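Local coordinates for titin (Homo sapiens, PDB 3LCY), which forms the giant elastic filament of the muscle sarcomere and carries a kinase domain, this fragment being a tandem of two A-band immunoglobulin domains, at residues V125-G129 with R130-A134. Residues are numbered along the deposited sequence; the frame is centred on the assembly and turned at random.
Sequences VMYIG and RPVPA
Y127 lays the outer part of its ring against the pyrrolidine of P133, and the pair illustrates how the B–C loop of an immunoglobulin I-set domain is folded back onto the strand that leads into it. CE1 of Y127 lies 3.5 Å from CD of P133 and 3.6 Å from its CG, an oblique approach in which the two side chains come from opposite directions. The chi1 of 76° sets CG of Y127 between the backbone N and the carbonyl carbon and swings the ring out from the strand toward P133 and V132. V132 meets the phenol crosswise, its CG1 3.4 Å from OH of Y127, while that hydroxyl is hydrogen-bonded to the backbone oxygen of T155. The chain turns with the help of a cis peptide bond before P131, and P133 CD also comes within 3.7 Å of G129 O.

A second element of the turn is a buried arginine. R130 is bent at chi2 (-49°), which carries its guanidinium back over the preceding carbonyl. NE forms a salt bridge with E75 in the preceding immunoglobulin domain, and NH2 is hydrogen-bonded to the backbone oxygen of E156. All three guanidinium nitrogens therefore have partners, which should fix the group's rotation and tie the loop to the junction between the two domains. Within the turn itself, NH1 of R130 donates to O of G129 at 3.0 Å, with an N-H...O angle of 162°; the acceptor lies nearly in the guanidinium plane, at its edge, while the donor sits well above the plane of the carbonyl.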
loop_
_atom_site.group_PDB
_atom_site.type_symbol
_atom_site.label_atom_id
_atom_site.label_comp_id
_atom_site.label_asym_id
_atom_site.label_seq_id
_atom_site.Cartn_x
_atom_site.Cartn_y
_atom_site.Cartn_z
ATOM N N VAL A 125 -4.335 -4.131 -14.103
ATOM C CA VAL A 125 -5.305 -4.491 -13.070
ATOM C C VAL A 125 -4.961 -3.921 -11.695
ATOM O O VAL A 125 -3.953 -4.291 -11.093
ATOM C CB VAL A 125 -5.453 -6.022 -12.947
ATOM C CG1 VAL A 125 -6.509 -6.372 -11.909
ATOM C CG2 VAL A 125 -5.806 -6.634 -14.290
ATOM N N MET A 126 -5.818 -3.044 -11.192
ATOM C CA MET A 126 -5.666 -2.495 -9.855
ATOM C C MET A 126 -6.272 -3.460 -8.832
ATOM O O MET A 126 -7.316 -4.045 -9.047
ATOM C CB MET A 126 -6.308 -1.120 -9.755
ATOM C CG MET A 126 -5.748 -0.089 -10.702
ATOM S SD MET A 126 -4.098 0.492 -10.322
ATOM C CE MET A 126 -4.370 1.468 -8.870
ATOM N N TYR A 127 -5.603 -3.634 -7.714
ATOM C CA TYR A 127 -6.085 -4.546 -6.701
ATOM C C TYR A 127 -5.868 -4.033 -5.297
ATOM O O TYR A 127 -5.081 -3.139 -5.061
ATOM C CB TYR A 127 -5.387 -5.892 -6.827
ATOM C CG TYR A 127 -3.990 -5.875 -6.296
ATOM C CD1 TYR A 127 -3.730 -6.147 -4.973
ATOM C CD2 TYR A 127 -2.926 -5.556 -7.111
ATOM C CE1 TYR A 127 -2.472 -6.108 -4.490
ATOM C CE2 TYR A 127 -1.660 -5.527 -6.625
ATOM C CZ TYR A 127 -1.444 -5.806 -5.318
ATOM O OH TYR A 127 -0.191 -5.790 -4.819
ATOM N N ILE A 128 -6.598 -4.616 -4.366
ATOM C CA ILE A 128 -6.403 -4.311 -2.976
ATOM C C ILE A 128 -6.012 -5.610 -2.290
ATOM O O ILE A 128 -6.729 -6.577 -2.347
ATOM C CB ILE A 128 -7.671 -3.739 -2.328
ATOM C CG1 ILE A 128 -7.905 -2.313 -2.795
ATOM C CG2 ILE A 128 -7.554 -3.754 -0.840
ATOM C CD1 ILE A 128 -9.192 -1.739 -2.341
ATOM N N GLY A 129 -4.863 -5.625 -1.643
ATOM C CA GLY A 129 -4.446 -6.769 -0.877
ATOM C C GLY A 129 -3.228 -6.562 -0.014
ATOM O O GLY A 129 -2.214 -6.232 -0.500
ATOM N N ARG A 130 -3.336 -6.776 1.288
ATOM C CA ARG A 130 -2.176 -6.636 2.166
ATOM C C ARG A 130 -2.082 -7.866 3.058
ATOM O O ARG A 130 -3.076 -8.271 3.629
ATOM C CB ARG A 130 -2.251 -5.355 2.993
ATOM C CG ARG A 130 -1.943 -4.100 2.205
ATOM C CD ARG A 130 -0.662 -4.240 1.402
ATOM N NE ARG A 130 -0.289 -2.994 0.742
ATOM C CZ ARG A 130 -0.388 -2.771 -0.561
ATOM N NH1 ARG A 130 -0.844 -3.712 -1.362
ATOM N NH2 ARG A 130 -0.028 -1.602 -1.059
ATOM N N PRO A 131 -0.915 -8.485 3.177
ATOM C CA PRO A 131 0.339 -8.085 2.536
ATOM C C PRO A 131 0.294 -8.310 1.037
ATOM O O PRO A 131 -0.580 -9.021 0.560
ATOM C CB PRO A 131 1.354 -9.042 3.155
ATOM C CG PRO A 131 0.553 -10.202 3.591
ATOM C CD PRO A 131 -0.718 -9.623 4.083
ATOM N N VAL A 132 1.219 -7.715 0.298
ATOM C CA VAL A 132 1.190 -7.867 -1.140
ATOM C C VAL A 132 1.106 -9.345 -1.467
ATOM O O VAL A 132 1.886 -10.162 -0.998
ATOM C CB VAL A 132 2.451 -7.258 -1.758
ATOM C CG1 VAL A 132 2.426 -7.363 -3.261
ATOM C CG2 VAL A 132 2.586 -5.826 -1.323
ATOM N N PRO A 133 0.118 -9.658 -2.290
ATOM C CA PRO A 133 -0.191 -11.020 -2.720
ATOM C C PRO A 133 0.614 -11.575 -3.870
ATOM O O PRO A 133 1.164 -10.834 -4.668
ATOM C CB PRO A 133 -1.640 -10.896 -3.166
ATOM C CG PRO A 133 -1.729 -9.528 -3.698
ATOM C CD PRO A 133 -0.790 -8.676 -2.899
ATOM N N ALA A 134 0.666 -12.897 -3.951
ATOM C CA ALA A 134 1.362 -13.535 -5.037
ATOM C C ALA A 134 0.423 -13.262 -6.197
ATOM O O ALA A 134 -0.775 -13.491 -6.096
ATOM C CB ALA A 134 1.486 -15.004 -4.783
#